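Local coordinates for protein inositol dehydrogenase (Lactobacillus casei, PDB 4MKX) that probably catalyses the NAD-dependent oxidation of scyllo-inositol, as a sugar alcohol dehydrogenase of the Gfo/Idh/MocA family, at residues Ile211-Ile217 with Asn348-Val353; Ser167-Asp171 with Met195-Asp199. One frame throughout, in Å; residues are numbered along the deposited sequence.

Interaction 1 of 2, residues Ile211-Ile217 with Asn348-Val353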
loop_
_atom_site.group_PDB
_atom_site.type_symbol
_atom_site.label_atom_id
_atom_site.label_comp_id
_atom_site.label_asym_id
_atom_site.label_seq_id
_atom_site.Cartn_x
_atom_site.Cartn_y
_atom_site.Cartn_z
ATOM N N ILE A 211 27.991 -5.903 -17.811
ATOM C CA ILE A 211 28.345 -6.514 -16.522
ATOM C C ILE A 211 29.800 -6.987 -16.553
ATOM O O ILE A 211 30.202 -7.702 -17.475
ATOM C CB ILE A 211 27.425 -7.704 -16.203
ATOM C CG1 ILE A 211 25.967 -7.228 -16.097
ATOM C CG2 ILE A 211 27.861 -8.396 -14.914
ATOM C CD1 ILE A 211 24.942 -8.274 -16.469
ATOM N N ASP A 212 30.573 -6.602 -15.536
ATOM C CA ASP A 212 32.005 -6.913 -15.494
ATOM C C ASP A 212 32.293 -8.199 -14.734
ATOM O O ASP A 212 32.786 -9.167 -15.301
ATOM C CB ASP A 212 32.791 -5.754 -14.881
ATOM C CG ASP A 212 34.298 -5.978 -14.931
ATOM O OD1 ASP A 212 34.767 -6.678 -15.853
ATOM O OD2 ASP A 212 35.005 -5.449 -14.054
ATOM N N LYS A 213 31.999 -8.221 -13.437
ATOM C CA LYS A 213 32.252 -9.436 -12.682
ATOM C C LYS A 213 31.098 -9.776 -11.758
ATOM O O LYS A 213 30.341 -8.894 -11.361
ATOM C CB LYS A 213 33.573 -9.361 -11.915
ATOM C CG LYS A 213 33.710 -8.160 -11.023
ATOM C CD LYS A 213 35.090 -8.145 -10.356
ATOM C CE LYS A 213 36.171 -7.766 -11.343
ATOM N NZ LYS A 213 37.537 -7.918 -10.765
ATOM N N VAL A 214 30.962 -11.061 -11.463
ATOM C CA VAL A 214 29.822 -11.576 -10.717
ATOM C C VAL A 214 30.252 -12.629 -9.704
ATOM O O VAL A 214 31.272 -13.308 -9.871
ATOM C CB VAL A 214 28.783 -12.235 -11.659
ATOM C CG1 VAL A 214 28.343 -11.267 -12.745
ATOM C CG2 VAL A 214 29.348 -13.494 -12.291
ATOM N N TRP A 215 29.474 -12.750 -8.636
ATOM C CA TRP A 215 29.577 -13.888 -7.735
ATOM C C TRP A 215 28.146 -14.332 -7.513
ATOM O O TRP A 215 27.256 -13.497 -7.408
ATOM C CB TRP A 215 30.228 -13.485 -6.403
ATOM C CG TRP A 215 30.396 -14.624 -5.425
ATOM C CD1 TRP A 215 30.744 -15.917 -5.711
ATOM C CD2 TRP A 215 30.224 -14.561 -4.002
ATOM N NE1 TRP A 215 30.800 -16.657 -4.553
ATOM C CE2 TRP A 215 30.467 -15.854 -3.493
ATOM C CE3 TRP A 215 29.872 -13.540 -3.116
ATOM C CZ2 TRP A 215 30.395 -16.146 -2.128
ATOM C CZ3 TRP A 215 29.796 -13.830 -1.758
ATOM C CH2 TRP A 215 30.057 -15.125 -1.277
ATOM N N ALA A 216 27.919 -15.638 -7.477
ATOM C CA ALA A 216 26.583 -16.172 -7.279
ATOM C C ALA A 216 26.649 -17.320 -6.298
ATOM O O ALA A 216 27.596 -18.131 -6.307
ATOM C CB ALA A 216 25.962 -16.627 -8.604
ATOM N N ILE A 217 25.649 -17.374 -5.430
ATOM C CA ILE A 217 25.513 -18.460 -4.475
ATOM C C ILE A 217 24.088 -18.987 -4.524
ATOM O O ILE A 217 23.202 -18.369 -5.105
ATOM C CB ILE A 217 25.874 -18.029 -3.031
ATOM C CG1 ILE A 217 24.942 -16.926 -2.522
ATOM C CG2 ILE A 217 27.323 -17.561 -2.943
ATOM C CD1 ILE A 217 25.331 -16.440 -1.109
ATOM N N ASN A 348 32.089 -21.249 -6.798
ATOM C CA ASN A 348 31.965 -20.379 -5.620
ATOM C C ASN A 348 33.094 -19.341 -5.572
ATOM O O ASN A 348 33.832 -19.242 -4.581
ATOM C CB ASN A 348 31.874 -21.189 -4.312
ATOM C CG ASN A 348 31.270 -20.383 -3.159
ATOM O OD1 ASN A 348 31.049 -19.180 -3.278
ATOM N ND2 ASN A 348 31.019 -21.044 -2.035
ATOM N N ASP A 349 33.221 -18.572 -6.650
ATOM C CA ASP A 349 34.236 -17.536 -6.759
ATOM C C ASP A 349 33.778 -16.454 -7.729
ATOM O O ASP A 349 32.825 -16.648 -8.491
ATOM C CB ASP A 349 35.556 -18.160 -7.239
ATOM C CG ASP A 349 36.762 -17.264 -6.991
ATOM O OD1 ASP A 349 36.653 -16.293 -6.216
ATOM O OD2 ASP A 349 37.836 -17.548 -7.568
ATOM N N ILE A 350 34.449 -15.312 -7.694
ATOM C CA ILE A 350 34.147 -14.212 -8.599
ATOM C C ILE A 350 34.578 -14.584 -10.018
ATOM O O ILE A 350 35.685 -15.086 -10.229
ATOM C CB ILE A 350 34.846 -12.920 -8.136
ATOM C CG1 ILE A 350 34.259 -12.448 -6.800
ATOM C CG2 ILE A 350 34.685 -11.820 -9.155
ATOM C CD1 ILE A 350 35.170 -11.496 -6.064
ATOM N N VAL A 351 33.691 -14.369 -10.982
ATOM C CA VAL A 351 33.992 -14.666 -12.383
ATOM C C VAL A 351 33.875 -13.387 -13.210
ATOM O O VAL A 351 32.942 -12.608 -13.015
ATOM C CB VAL A 351 33.043 -15.741 -12.911
ATOM C CG1 VAL A 351 33.203 -15.920 -14.421
ATOM C CG2 VAL A 351 33.301 -17.047 -12.200
ATOM N N GLN A 352 34.821 -13.158 -14.126
ATOM C CA GLN A 352 34.738 -12.019 -15.035
ATOM C C GLN A 352 33.956 -12.458 -16.260
ATOM O O GLN A 352 34.257 -13.497 -16.845
ATOM C CB GLN A 352 36.131 -11.523 -15.449
ATOM C CG GLN A 352 36.968 -10.976 -14.289
ATOM C CD GLN A 352 37.547 -9.594 -14.572
ATOM O OE1 GLN A 352 36.885 -8.736 -15.159
ATOM N NE2 GLN A 352 38.791 -9.378 -14.157
ATOM N N VAL A 353 32.946 -11.681 -16.631
ATOM C CA VAL A 353 32.021 -12.071 -17.689
ATOM C C VAL A 353 32.721 -12.188 -19.050
ATOM O O VAL A 353 32.459 -13.117 -19.811
ATOM C CB VAL A 353 30.848 -11.092 -17.795
ATOM C CG1 VAL A 353 29.945 -11.469 -18.953
ATOM C CG2 VAL A 353 30.047 -11.089 -16.502
#
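Val214 and Val351 form an antiparallel hydrogen-bonded pair: Val214 N donates to Val351 O at 3.0 Å, and Val351 N donates back to Val214 O at 2.9 Å. Farther along, Val353 N reaches Asp212 O at 2.8 Å, nearly straight at the hydrogen (173°). The tight side of this ladder is the face bearing Val214 and Val351. There Val353 CG2 lies 3.8 Å from Ile211 CG2 and 4.1 Å from Val214 CG1, the two valine side chains crossing at about a right angle, while Ala337, Leu341 and Ala344 of helix 328-347 pack against this group. In the fold, 351-352 is an outermost strand, within this chain, of the mixed sheet of the C-terminal domain; the chain arrives there from helix 328-347 through a Schellman motif whose C-prime residue, with positive phi, is Asn348. On the other flank of strand 211-219, Asp212 and Lys213 both face Gln240 in a classic beta bulge. Asn348 also meets Trp215: NE1 of the indole donates to Asn348 OD1 at 2.8 Å, the acceptor lying at the ring edge and the amide turned just 13° from the ring plane. With Trp215 CG anti to the backbone N (chi1 -179°), the indole reaches across to Asn348, and Ile217 CG2 lies over one of its faces, offset to the rim. Without the indole, as with an alanine at Trp215, Asn348 OD1 would probably lose this donor and a gap open beside Ile217 and the Trp215 of the second subunit. The face of Lys213 and Gln352 is looser. Lys213 CB touches Ile350 CG2 at 3.9 Å, but beyond it the lysine, bent at its third torsion, simply runs alongside the solvent-exposed Gln352, both pointing the same way.

Interaction 2 of 2, residues Ser167-Asp171 with Met195-Asp199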
loop_
_atom_site.group_PDB
_atom_site.type_symbol
_atom_site.label_atom_id
_atom_site.label_comp_id
_atom_site.label_asym_id
_atom_site.label_seq_id
_atom_site.Cartn_x
_atom_site.Cartn_y
_atom_site.Cartn_z
ATOM N N SER A 167 16.985 -6.960 -8.972
ATOM C CA SER A 167 15.888 -7.595 -9.690
ATOM C C SER A 167 15.656 -9.017 -9.200
ATOM O O SER A 167 16.602 -9.788 -9.007
ATOM C CB SER A 167 16.140 -7.542 -11.208
ATOM O OG SER A 167 14.908 -7.582 -11.914
ATOM N N TYR A 168 14.388 -9.349 -8.953
ATOM C CA TYR A 168 14.012 -10.663 -8.470
ATOM C C TYR A 168 13.121 -11.307 -9.504
ATOM O O TYR A 168 12.186 -10.670 -9.996
ATOM C CB TYR A 168 13.148 -10.528 -7.214
ATOM C CG TYR A 168 13.851 -10.253 -5.906
ATOM C CD1 TYR A 168 15.168 -9.805 -5.843
ATOM C CD2 TYR A 168 13.171 -10.441 -4.719
ATOM C CE1 TYR A 168 15.783 -9.563 -4.610
ATOM C CE2 TYR A 168 13.767 -10.194 -3.497
ATOM C CZ TYR A 168 15.061 -9.766 -3.441
ATOM O OH TYR A 168 15.629 -9.547 -2.209
ATOM N N SER A 169 13.383 -12.570 -9.813
ATOM C CA SER A 169 12.460 -13.384 -10.606
ATOM C C SER A 169 12.260 -14.697 -9.868
ATOM O O SER A 169 13.160 -15.539 -9.835
ATOM C CB SER A 169 13.027 -13.663 -12.004
ATOM O OG SER A 169 13.114 -12.464 -12.753
ATOM N N ILE A 170 11.089 -14.883 -9.266
ATOM C CA ILE A 170 10.839 -16.091 -8.474
ATOM C C ILE A 170 9.537 -16.772 -8.923
ATOM O O ILE A 170 8.455 -16.202 -8.803
ATOM C CB ILE A 170 10.762 -15.783 -6.969
ATOM C CG1 ILE A 170 11.912 -14.860 -6.532
ATOM C CG2 ILE A 170 10.821 -17.082 -6.159
ATOM C CD1 ILE A 170 11.832 -14.462 -5.045
ATOM N N ASP A 171 9.657 -17.990 -9.444
ATOM C CA ASP A 171 8.499 -18.746 -9.913
ATOM C C ASP A 171 7.715 -19.262 -8.727
ATOM O O ASP A 171 8.275 -19.470 -7.650
ATOM C CB ASP A 171 8.941 -19.937 -10.779
ATOM C CG ASP A 171 8.955 -19.621 -12.264
ATOM O OD1 ASP A 171 8.400 -18.584 -12.683
ATOM O OD2 ASP A 171 9.519 -20.434 -13.023
ATOM N N MET A 195 15.970 -18.418 -15.325
ATOM C CA MET A 195 15.187 -17.412 -14.607
ATOM C C MET A 195 15.708 -15.977 -14.697
ATOM O O MET A 195 14.936 -15.031 -14.542
ATOM C CB MET A 195 15.075 -17.798 -13.122
ATOM C CG MET A 195 14.228 -19.023 -12.860
ATOM S SD MET A 195 12.534 -18.790 -13.427
ATOM C CE MET A 195 11.935 -17.609 -12.217
ATOM N N SER A 196 17.007 -15.804 -14.922
ATOM C CA SER A 196 17.595 -14.480 -14.764
ATOM C C SER A 196 17.932 -13.751 -16.056
ATOM O O SER A 196 18.383 -12.611 -16.006
ATOM C CB SER A 196 18.860 -14.568 -13.909
ATOM O OG SER A 196 18.569 -15.174 -12.664
ATOM N N ILE A 197 17.747 -14.406 -17.202
ATOM C CA ILE A 197 18.069 -13.769 -18.467
ATOM C C ILE A 197 17.286 -12.473 -18.672
ATOM O O ILE A 197 17.847 -11.487 -19.137
ATOM C CB ILE A 197 17.876 -14.725 -19.673
ATOM C CG1 ILE A 197 18.954 -15.803 -19.641
ATOM C CG2 ILE A 197 18.008 -13.969 -20.986
ATOM C CD1 ILE A 197 19.193 -16.484 -20.984
ATOM N N HIS A 198 16.005 -12.453 -18.300
ATOM C CA HIS A 198 15.231 -11.230 -18.442
ATOM C C HIS A 198 15.742 -10.140 -17.512
ATOM O O HIS A 198 15.693 -8.954 -17.849
ATOM C CB HIS A 198 13.751 -11.463 -18.160
ATOM C CG HIS A 198 13.056 -12.311 -19.176
ATOM N ND1 HIS A 198 12.916 -11.932 -20.493
ATOM C CD2 HIS A 198 12.438 -13.510 -19.059
ATOM C CE1 HIS A 198 12.255 -12.869 -21.149
ATOM N NE2 HIS A 198 11.941 -13.833 -20.297
ATOM N N ASP A 199 16.221 -10.533 -16.336
ATOM C CA ASP A 199 16.774 -9.570 -15.395
ATOM C C ASP A 199 18.085 -8.978 -15.904
ATOM O O ASP A 199 18.317 -7.777 -15.788
ATOM C CB ASP A 199 16.978 -10.226 -14.029
ATOM C CG ASP A 199 15.672 -10.622 -13.376
ATOM O OD1 ASP A 199 14.789 -9.751 -13.228
ATOM O OD2 ASP A 199 15.524 -11.805 -13.014
#
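The first turn of helix 197-207 docks against strand 162-172, an inner strand of the C-terminal domain's mixed sheet, with the carboxylate of Asp199 held by Ser167 and Ser169. These serines are two residues apart on an extended strand, so both CB atoms point toward the helix and each hydroxyl takes its own carboxylate oxygen. Ser167 OG donates to Asp199 OD1 at 2.5 Å, approaching from above the carboxylate plane, 43° out of it. Ser169 OG donates to Asp199 OD2, also at 2.5 Å, but comes on the syn side and only 19° from the plane. The two hydroxyls are placed by different first torsions: Ser169 OG sits anti to its carbonyl carbon (chi1 -66°), whereas Ser167 OG is turned opposite its backbone N.

Met195, at the end of the preceding helix 191-195, packs farther along the strand. Bent at its second and third torsions, it brings CE to 3.4 Å from Ser169 O and 4.1 Å from Ser169 CB. The same methyl lies 3.6 Å from Asp171 CG, and Met195 SD is 3.5 Å from Asp171 OD2; the two side chains cross at a slant, in van der Waals contact. From the neighbouring strand 246-252, Leu249 packs on Asp199 and Ala251 on Met195. Tyr168, pointing away from the helix, bonds through its hydroxyl to Glu264 of the second subunit.

Arg141 completes the polar cluster, with NH1 in a salt bridge to Asp199 OD1 and NH2 bonded to Ser169 OG; Ser167 OG has a further partner in Thr263 OG1. Two hydroxyl donors and a guanidinium group around one buried carboxylate would probably favour its ionised form, and because its two oxygens are bonded to different serines, the group is likely to be fixed in rotation as well as in place.

In the fold
Both contacts involve the mixed sheet of the C-terminal domain, yet they do not touch: their centres lie about 17 Å apart and their nearest atoms about 7 Å. Across the sheet, strands 246-252 and 234-241 separate strand 162-172 of interaction 2 from strand 211-219 of interaction 1. Along the chain they come in series, interaction 2 closing before interaction 1 opens, and helix 197-207 leads on to strand 211-219. Interaction 2 seats a helix on an inner strand, whereas interaction 1 brings the C-terminal end of the chain back to the sheet margin. Residues of both also meet the second subunit, linking the sheet to the assembly.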